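Local coordinates for putative uncharacterized protein (Archaeoglobus fulgidus, PDB 3VU0) that is the C-terminal globular domain of an archaeal AglB protein, a member of the oligosaccharyltransferase family, at residues L94-E99 / E123-F128; T103-I108 / N129-Y134. One frame throughout, in Å; residues are numbered along the deposited sequence.

Contacts 1 and 2 adjoin, their centres about 7 Å apart, and lie on the same side of the chain's centre. Their segments alternate along the sequence: first the loop 94-99 and the start of helix 105-112, then helix 121-128 and the start of helix 132-138. Several links join them. Thr-103 OG1 donates a probable hydrogen bond to Thr-95 O at 2.8 Å, tying the loop of contact 1 to the helix start of contact 2; Thr-131 OG1 bonds to Phe-128 O, and the rings of Phe-128 and Phe-105 meet edge-to-face. Contact 2 is the deeper one, about 9 Å from the chain's centre against about 15 Å for contact 1.

Contact 1 (L94-E99 / E123-F128); sequences LTVKPE and EIIDFF
Val-96 lays its CG2 methyl over one face of the Phe-128 ring in a CH-pi contact, 4.0 Å from the ring centroid and 28° off the ring normal. The methyl sits nearer the root of the ring than its far end, with CG2 3.6 Å from Phe-128 CG, and the two side chains run past each other in opposite directions. Phe-128 reaches the loop because its CG extends anti to the backbone N (chi1 169°), carrying the ring off the last turn of helix 121-128.

The remaining apolar contacts widen this interface in two directions. With CG1 of Val-96 anti to its own N (chi1 175°), that second methyl diverges from the ring and meets Ile-125 CG1 at 4.1 Å, the two side chains crossing at about a right angle. At the far end of the ring, Thr-95 CB approaches Phe-128 CZ obliquely at 3.7 Å.

The backbone N of Val-96 lies 3.7 Å above the plane of the Phe-128 ring, toward the rim and on the face that also receives CG2; it is buried there without a hydrogen-bond partner in the model. The hydroxyl of Thr-95 instead bonds to Glu-92 O, keeping the polar branch within its own loop.

The loop follows strand 85-91 of the mixed sheet and leads to helix 105-112, whose Phe-105 also touches Val-96. Leu-133 and Val-138 of helix 132-138 touch the Phe-128 side chain, placing Phe-128 among a loop and two helices.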
ATOM      1  N   LEU A  94       7.190   2.065   3.723  1.00 13.22           N
ATOM      2  CA  LEU A  94       6.228   3.078   3.281  1.00 12.47           C
ATOM      3  C   LEU A  94       5.707   3.908   4.456  1.00 12.48           C
ATOM      4  O   LEU A  94       5.206   5.016   4.274  1.00 14.03           O
ATOM      5  CB  LEU A  94       5.021   2.419   2.608  1.00 11.23           C
ATOM      6  CG  LEU A  94       5.225   1.541   1.373  1.00 10.38           C
ATOM      7  CD1 LEU A  94       3.865   1.063   0.861  1.00  9.67           C
ATOM      8  CD2 LEU A  94       5.949   2.327   0.306  1.00  9.25           C
ATOM      9  N   THR A  95       5.821   3.359   5.658  1.00 12.13           N
ATOM     10  CA  THR A  95       5.322   4.027   6.849  1.00 12.97           C
ATOM     11  C   THR A  95       6.302   5.013   7.464  1.00 13.77           C
ATOM     12  O   THR A  95       7.502   4.973   7.199  1.00 11.78           O
ATOM     13  CB  THR A  95       4.941   3.002   7.931  1.00 15.03           C
ATOM     14  OG1 THR A  95       6.126   2.355   8.405  1.00 15.32           O
ATOM     15  CG2 THR A  95       3.993   1.945   7.361  1.00 15.38           C
ATOM     16  N   VAL A  96       5.772   5.905   8.290  1.00 14.04           N
ATOM     17  CA  VAL A  96       6.595   6.895   8.971  1.00 13.76           C
ATOM     18  C   VAL A  96       7.109   6.233  10.242  1.00 13.40           C
ATOM     19  O   VAL A  96       6.336   5.626  10.982  1.00 15.08           O
ATOM     20  CB  VAL A  96       5.770   8.146   9.334  1.00 14.50           C
ATOM     21  CG1 VAL A  96       6.617   9.122  10.148  1.00 13.92           C
ATOM     22  CG2 VAL A  96       5.278   8.820   8.059  1.00 12.67           C
ATOM     23  N   LYS A  97       8.412   6.333  10.479  1.00 13.08           N
ATOM     24  CA  LYS A  97       9.031   5.741  11.665  1.00 14.66           C
ATOM     25  C   LYS A  97       9.445   6.842  12.640  1.00 12.05           C
ATOM     26  O   LYS A  97       9.986   7.866  12.233  1.00 12.99           O
ATOM     27  CB  LYS A  97      10.253   4.910  11.257  1.00 15.98           C
ATOM     28  N   PRO A  98       9.209   6.637  13.944  1.00 11.99           N
ATOM     29  CA  PRO A  98       9.556   7.628  14.972  1.00 12.52           C
ATOM     30  C   PRO A  98      11.046   7.957  15.088  1.00 11.85           C
ATOM     31  O   PRO A  98      11.415   9.053  15.527  1.00 12.24           O
ATOM     32  CB  PRO A  98       9.034   6.995  16.264  1.00 13.67           C
ATOM     33  CG  PRO A  98       7.974   6.040  15.798  1.00 16.28           C
ATOM     34  CD  PRO A  98       8.576   5.456  14.552  1.00 12.24           C
ATOM     35  N   GLU A  99      11.900   7.009  14.709  1.00 13.33           N
ATOM     36  CA  GLU A  99      13.340   7.205  14.829  1.00 15.13           C
ATOM     37  C   GLU A  99      14.018   7.898  13.654  1.00 16.30           C
ATOM     38  O   GLU A  99      15.219   8.170  13.708  1.00 18.33           O
ATOM     39  CB  GLU A  99      14.049   5.867  15.094  1.00 17.43           C
ATOM     40  CG  GLU A  99      14.073   4.909  13.899  1.00 21.73           C
ATOM     41  CD  GLU A  99      12.848   4.013  13.827  1.00 25.63           C
ATOM     42  OE1 GLU A  99      11.791   4.397  14.368  1.00 24.21           O
ATOM     43  OE2 GLU A  99      12.942   2.922  13.215  1.00 29.72           O
ATOM     44  N   GLU A 123       3.310  17.705  11.878  1.00 10.58           N
ATOM     45  CA  GLU A 123       2.109  17.772  11.051  1.00 10.92           C
ATOM     46  C   GLU A 123       2.105  16.595  10.061  1.00 10.54           C
ATOM     47  O   GLU A 123       1.049  16.060   9.720  1.00  9.82           O
ATOM     48  CB  GLU A 123       2.040  19.100  10.290  1.00 13.00           C
ATOM     49  CG  GLU A 123       1.915  20.317  11.200  1.00 17.43           C
ATOM     50  CD  GLU A 123       1.766  21.626  10.434  1.00 20.29           C
ATOM     51  OE1 GLU A 123       2.552  21.857   9.495  1.00 18.94           O
ATOM     52  OE2 GLU A 123       0.871  22.430  10.779  1.00 20.87           O
ATOM     53  N   ILE A 124       3.287  16.190   9.611  1.00  9.22           N
ATOM     54  CA  ILE A 124       3.402  15.070   8.675  1.00  9.71           C
ATOM     55  C   ILE A 124       3.066  13.771   9.400  1.00  9.40           C
ATOM     56  O   ILE A 124       2.343  12.928   8.871  1.00  9.83           O
ATOM     57  CB  ILE A 124       4.831  14.981   8.081  1.00 10.40           C
ATOM     58  CG1 ILE A 124       5.093  16.201   7.195  1.00 12.15           C
ATOM     59  CG2 ILE A 124       5.011  13.685   7.291  1.00 10.90           C
ATOM     60  CD1 ILE A 124       6.509  16.266   6.659  1.00 14.06           C
ATOM     61  N   ILE A 125       3.583  13.623  10.616  1.00  8.42           N
ATOM     62  CA  ILE A 125       3.323  12.434  11.428  1.00 11.00           C
ATOM     63  C   ILE A 125       1.830  12.358  11.776  1.00 11.34           C
ATOM     64  O   ILE A 125       1.199  11.308  11.632  1.00 10.00           O
ATOM     65  CB  ILE A 125       4.157  12.469  12.732  1.00 11.64           C
ATOM     66  CG1 ILE A 125       5.653  12.423  12.393  1.00 11.76           C
ATOM     67  CG2 ILE A 125       3.778  11.300  13.632  1.00 14.98           C
ATOM     68  CD1 ILE A 125       6.569  12.737  13.572  1.00 11.99           C
ATOM     69  N   ASP A 126       1.265  13.472  12.233  1.00 11.66           N
ATOM     70  CA  ASP A 126      -0.153  13.496  12.577  1.00 13.45           C
ATOM     71  C   ASP A 126      -1.007  13.138  11.360  1.00 11.45           C
ATOM     72  O   ASP A 126      -1.991  12.416  11.487  1.00 12.13           O
ATOM     73  CB  ASP A 126      -0.562  14.873  13.123  1.00 15.02           C
ATOM     74  CG  ASP A 126       0.065  15.175  14.479  1.00 19.09           C
ATOM     75  OD1 ASP A 126       0.524  14.229  15.160  1.00 18.33           O
ATOM     76  OD2 ASP A 126       0.086  16.361  14.869  1.00 21.03           O
ATOM     77  N   PHE A 127      -0.630  13.638  10.188  1.00 11.82           N
ATOM     78  CA  PHE A 127      -1.360  13.329   8.956  1.00 11.53           C
ATOM     79  C   PHE A 127      -1.267  11.820   8.678  1.00 10.38           C
ATOM     80  O   PHE A 127      -2.277  11.154   8.430  1.00 10.24           O
ATOM     81  CB  PHE A 127      -0.773  14.105   7.773  1.00 14.14           C
ATOM     82  CG  PHE A 127      -1.372  13.729   6.445  1.00 17.29           C
ATOM     83  CD1 PHE A 127      -2.708  13.988   6.172  1.00 20.78           C
ATOM     84  CD2 PHE A 127      -0.610  13.075   5.484  1.00 19.65           C
ATOM     85  CE1 PHE A 127      -3.280  13.597   4.952  1.00 22.33           C
ATOM     86  CE2 PHE A 127      -1.169  12.682   4.268  1.00 21.49           C
ATOM     87  CZ  PHE A 127      -2.508  12.943   4.003  1.00 19.77           C
ATOM     88  N   PHE A 128      -0.052  11.281   8.729  1.00 10.15           N
ATOM     89  CA  PHE A 128       0.150   9.852   8.491  1.00 10.71           C
ATOM     90  C   PHE A 128      -0.726   8.987   9.397  1.00 11.28           C
ATOM     91  O   PHE A 128      -1.320   8.001   8.952  1.00 10.14           O
ATOM     92  CB  PHE A 128       1.615   9.466   8.715  1.00 11.14           C
ATOM     93  CG  PHE A 128       1.848   7.981   8.743  1.00 11.83           C
ATOM     94  CD1 PHE A 128       1.736   7.220   7.578  1.00 11.03           C
ATOM     95  CD2 PHE A 128       2.119   7.331   9.944  1.00 11.50           C
ATOM     96  CE1 PHE A 128       1.885   5.835   7.614  1.00 12.01           C
ATOM     97  CE2 PHE A 128       2.270   5.941   9.992  1.00 12.66           C
ATOM     98  CZ  PHE A 128       2.151   5.195   8.826  1.00 13.33           C
TER

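Contact 2 (T103-I108 / N129-Y134); sequences TKFIPI and NKTMLY
Phe-105 and Leu-133 carry this small, buried contact, with Phe-105 CD2 3.8 Å from Leu-133 CD2. The leucine methyl reaches the ring obliquely, and the leucine and phenylalanine side chains lie alongside, pointing opposite ways. Phe-105 CZ, at the ring tip, meets Thr-131 CG2 at 4.0 Å, the two side chains pointing at each other from opposite directions with CG2 oblique to the ring. Ile-108, one turn beyond Phe-105, adds a looser approach of its CD1 to Leu-133 CD2 at 4.5 Å.

Threonine caps hold the backbones behind these side chains. Thr-103 OG1 accepts a nearly straight bond from Phe-105 N (3.0 Å, 163°), fixing the residue that projects the ring. Thr-131 is the N-cap of helix 132-138: chi1 of 72° turns OG1 between its own N and carbonyl carbon, where it accepts a weak bond from Tyr-134 N at 3.4 Å and donates to Phe-128 O. Its CG2 branch is thereby left to face Phe-105, so one side chain both caps the helix and joins the apolar contact. Further out, the Phe-128 ring packs edge-to-face with that of Phe-105.

The contact thus joins the first turns of helices 105-112 and 132-138. Helix 61-69 borders both partners, its Thr-69 touching Phe-105 and Ile-108 and its Phe-68 touching Leu-133, while selenomethionine Met-132 reaches helix 73-83 at Ala-76.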
ATOM      1  N   THR A 103      11.349   7.998   4.781  1.00 14.56           N
ATOM      2  CA  THR A 103      10.188   7.154   4.531  1.00 13.58           C
ATOM      3  C   THR A 103       9.679   7.387   3.120  1.00 13.32           C
ATOM      4  O   THR A 103       9.794   8.492   2.588  1.00 13.86           O
ATOM      5  CB  THR A 103       9.041   7.463   5.512  1.00 13.92           C
ATOM      6  OG1 THR A 103       7.864   6.749   5.108  1.00 15.99           O
ATOM      7  CG2 THR A 103       8.734   8.957   5.530  1.00 14.43           C
ATOM      8  N   LYS A 104       9.122   6.350   2.507  1.00 11.96           N
ATOM      9  CA  LYS A 104       8.589   6.512   1.169  1.00 11.99           C
ATOM     10  C   LYS A 104       7.224   7.192   1.225  1.00 11.20           C
ATOM     11  O   LYS A 104       6.595   7.426   0.196  1.00 11.27           O
ATOM     12  CB  LYS A 104       8.505   5.159   0.455  1.00 11.93           C
ATOM     13  CG  LYS A 104       9.878   4.607   0.087  1.00 12.04           C
ATOM     14  CD  LYS A 104       9.786   3.316  -0.704  1.00 14.74           C
ATOM     15  CE  LYS A 104      11.153   2.894  -1.233  1.00 16.24           C
ATOM     16  NZ  LYS A 104      11.030   1.717  -2.143  1.00 16.35           N
ATOM     17  N   PHE A 105       6.768   7.519   2.432  1.00  9.97           N
ATOM     18  CA  PHE A 105       5.487   8.199   2.580  1.00 12.13           C
ATOM     19  C   PHE A 105       5.594   9.606   1.979  1.00 11.82           C
ATOM     20  O   PHE A 105       4.597  10.187   1.547  1.00 11.04           O
ATOM     21  CB  PHE A 105       5.093   8.290   4.060  1.00 13.66           C
ATOM     22  CG  PHE A 105       3.709   8.839   4.287  1.00 13.80           C
ATOM     23  CD1 PHE A 105       3.525  10.037   4.974  1.00 16.47           C
ATOM     24  CD2 PHE A 105       2.592   8.157   3.817  1.00 14.82           C
ATOM     25  CE1 PHE A 105       2.244  10.549   5.192  1.00 16.58           C
ATOM     26  CE2 PHE A 105       1.303   8.658   4.027  1.00 16.98           C
ATOM     27  CZ  PHE A 105       1.129   9.857   4.716  1.00 15.98           C
ATOM     28  N   ILE A 106       6.810  10.147   1.943  1.00 12.53           N
ATOM     29  CA  ILE A 106       7.034  11.483   1.395  1.00 13.59           C
ATOM     30  C   ILE A 106       6.696  11.510  -0.099  1.00 13.96           C
ATOM     31  O   ILE A 106       5.873  12.310  -0.533  1.00 14.56           O
ATOM     32  CB  ILE A 106       8.494  11.952   1.640  1.00 14.97           C
ATOM     33  CG1 ILE A 106       8.757  12.057   3.147  1.00 16.82           C
ATOM     34  CG2 ILE A 106       8.736  13.316   0.989  1.00 17.18           C
ATOM     35  CD1 ILE A 106       7.830  13.016   3.875  1.00 17.27           C
ATOM     36  N   PRO A 107       7.324  10.637  -0.907  1.00 14.94           N
ATOM     37  CA  PRO A 107       6.978  10.670  -2.331  1.00 14.13           C
ATOM     38  C   PRO A 107       5.509  10.305  -2.551  1.00 15.82           C
ATOM     39  O   PRO A 107       4.874  10.784  -3.496  1.00 16.46           O
ATOM     40  CB  PRO A 107       7.949   9.660  -2.956  1.00 14.85           C
ATOM     41  CG  PRO A 107       8.301   8.746  -1.820  1.00 17.65           C
ATOM     42  CD  PRO A 107       8.430   9.699  -0.651  1.00 16.12           C
ATOM     43  N   ILE A 108       4.966   9.461  -1.676  1.00 12.65           N
ATOM     44  CA  ILE A 108       3.558   9.082  -1.785  1.00 13.93           C
ATOM     45  C   ILE A 108       2.724  10.355  -1.617  1.00 13.04           C
ATOM     46  O   ILE A 108       1.794  10.608  -2.376  1.00 13.77           O
ATOM     47  CB  ILE A 108       3.157   8.057  -0.697  1.00 13.01           C
ATOM     48  CG1 ILE A 108       3.804   6.701  -0.998  1.00 13.39           C
ATOM     49  CG2 ILE A 108       1.642   7.918  -0.631  1.00 13.48           C
ATOM     50  CD1 ILE A 108       3.413   5.598  -0.013  1.00 14.10           C
ATOM     51  N   ASN A 129      -0.811   9.360  10.666  1.00  9.71           N
ATOM     52  CA  ASN A 129      -1.586   8.580  11.612  1.00 12.34           C
ATOM     53  C   ASN A 129      -3.088   8.509  11.340  1.00 13.04           C
ATOM     54  O   ASN A 129      -3.786   7.727  11.973  1.00 13.79           O
ATOM     55  CB  ASN A 129      -1.319   9.068  13.042  1.00 13.51           C
ATOM     56  CG  ASN A 129       0.094   8.731  13.513  1.00 14.46           C
ATOM     57  OD1 ASN A 129       0.708   7.776  13.031  1.00 13.98           O
ATOM     58  ND2 ASN A 129       0.606   9.504  14.466  1.00 14.73           N
ATOM     59  N   LYS A 130      -3.576   9.300  10.386  1.00 12.97           N
ATOM     60  CA  LYS A 130      -5.000   9.294  10.040  1.00 14.47           C
ATOM     61  C   LYS A 130      -5.250   8.595   8.700  1.00 14.09           C
ATOM     62  O   LYS A 130      -6.398   8.441   8.276  1.00 13.14           O
ATOM     63  CB  LYS A 130      -5.530  10.728   9.923  1.00 16.08           C
ATOM     64  CG  LYS A 130      -5.383  11.591  11.163  1.00 19.84           C
ATOM     65  CD  LYS A 130      -5.722  13.042  10.831  1.00 19.78           C
ATOM     66  CE  LYS A 130      -5.512  13.953  12.027  1.00 23.57           C
ATOM     67  NZ  LYS A 130      -5.691  15.382  11.644  1.00 23.54           N
ATOM     68  N   THR A 131      -4.182   8.167   8.035  1.00 12.92           N
ATOM     69  CA  THR A 131      -4.321   7.547   6.722  1.00 13.25           C
ATOM     70  C   THR A 131      -4.597   6.048   6.681  1.00 14.80           C
ATOM     71  O   THR A 131      -4.425   5.328   7.665  1.00 12.38           O
ATOM     72  CB  THR A 131      -3.071   7.791   5.855  1.00 14.76           C
ATOM     73  OG1 THR A 131      -1.987   6.996   6.355  1.00 13.89           O
ATOM     74  CG2 THR A 131      -2.676   9.265   5.879  1.00 13.92           C
HETATM   75  N   MSE A 132      -5.022   5.596   5.504  1.00 13.41           N
HETATM   76  CA  MSE A 132      -5.305   4.191   5.258  1.00 14.69           C
HETATM   77  C   MSE A 132      -4.036   3.366   5.457  1.00 12.05           C
HETATM   78  O   MSE A 132      -4.087   2.256   5.977  1.00 12.49           O
HETATM   79  CB  MSE A 132      -5.810   4.002   3.825  1.00 16.28           C
HETATM   80  CG  MSE A 132      -7.245   4.448   3.609  1.00 23.39           C
HETATM   81 SE   MSE A 132      -8.451   3.382   4.672  1.00 36.14          SE
HETATM   82  CE  MSE A 132      -8.042   1.647   3.923  1.00 27.87           C
ATOM     83  N   LEU A 133      -2.903   3.911   5.024  1.00 12.80           N
ATOM     84  CA  LEU A 133      -1.625   3.220   5.161  1.00 13.39           C
ATOM     85  C   LEU A 133      -1.362   2.895   6.626  1.00 12.78           C
ATOM     86  O   LEU A 133      -0.899   1.809   6.957  1.00 12.90           O
ATOM     87  CB  LEU A 133      -0.491   4.083   4.607  1.00 13.19           C
ATOM     88  CG  LEU A 133       0.917   3.491   4.722  1.00 13.20           C
ATOM     89  CD1 LEU A 133       0.953   2.091   4.126  1.00 12.57           C
ATOM     90  CD2 LEU A 133       1.910   4.403   4.007  1.00 12.52           C
ATOM     91  N   TYR A 134      -1.663   3.847   7.501  1.00 12.50           N
ATOM     92  CA  TYR A 134      -1.482   3.649   8.933  1.00 13.17           C
ATOM     93  C   TYR A 134      -2.467   2.609   9.472  1.00 12.41           C
ATOM     94  O   TYR A 134      -2.079   1.674  10.165  1.00 12.44           O
ATOM     95  CB  TYR A 134      -1.703   4.968   9.681  1.00 13.26           C
ATOM     96  CG  TYR A 134      -1.707   4.803  11.183  1.00 13.37           C
ATOM     97  CD1 TYR A 134      -0.517   4.798  11.904  1.00 14.56           C
ATOM     98  CD2 TYR A 134      -2.903   4.628  11.880  1.00 14.00           C
ATOM     99  CE1 TYR A 134      -0.512   4.624  13.287  1.00 14.33           C
ATOM    100  CE2 TYR A 134      -2.909   4.451  13.262  1.00 15.21           C
ATOM    101  CZ  TYR A 134      -1.710   4.451  13.957  1.00 15.08           C
ATOM    102  OH  TYR A 134      -1.711   4.286  15.320  1.00 16.64           O
TER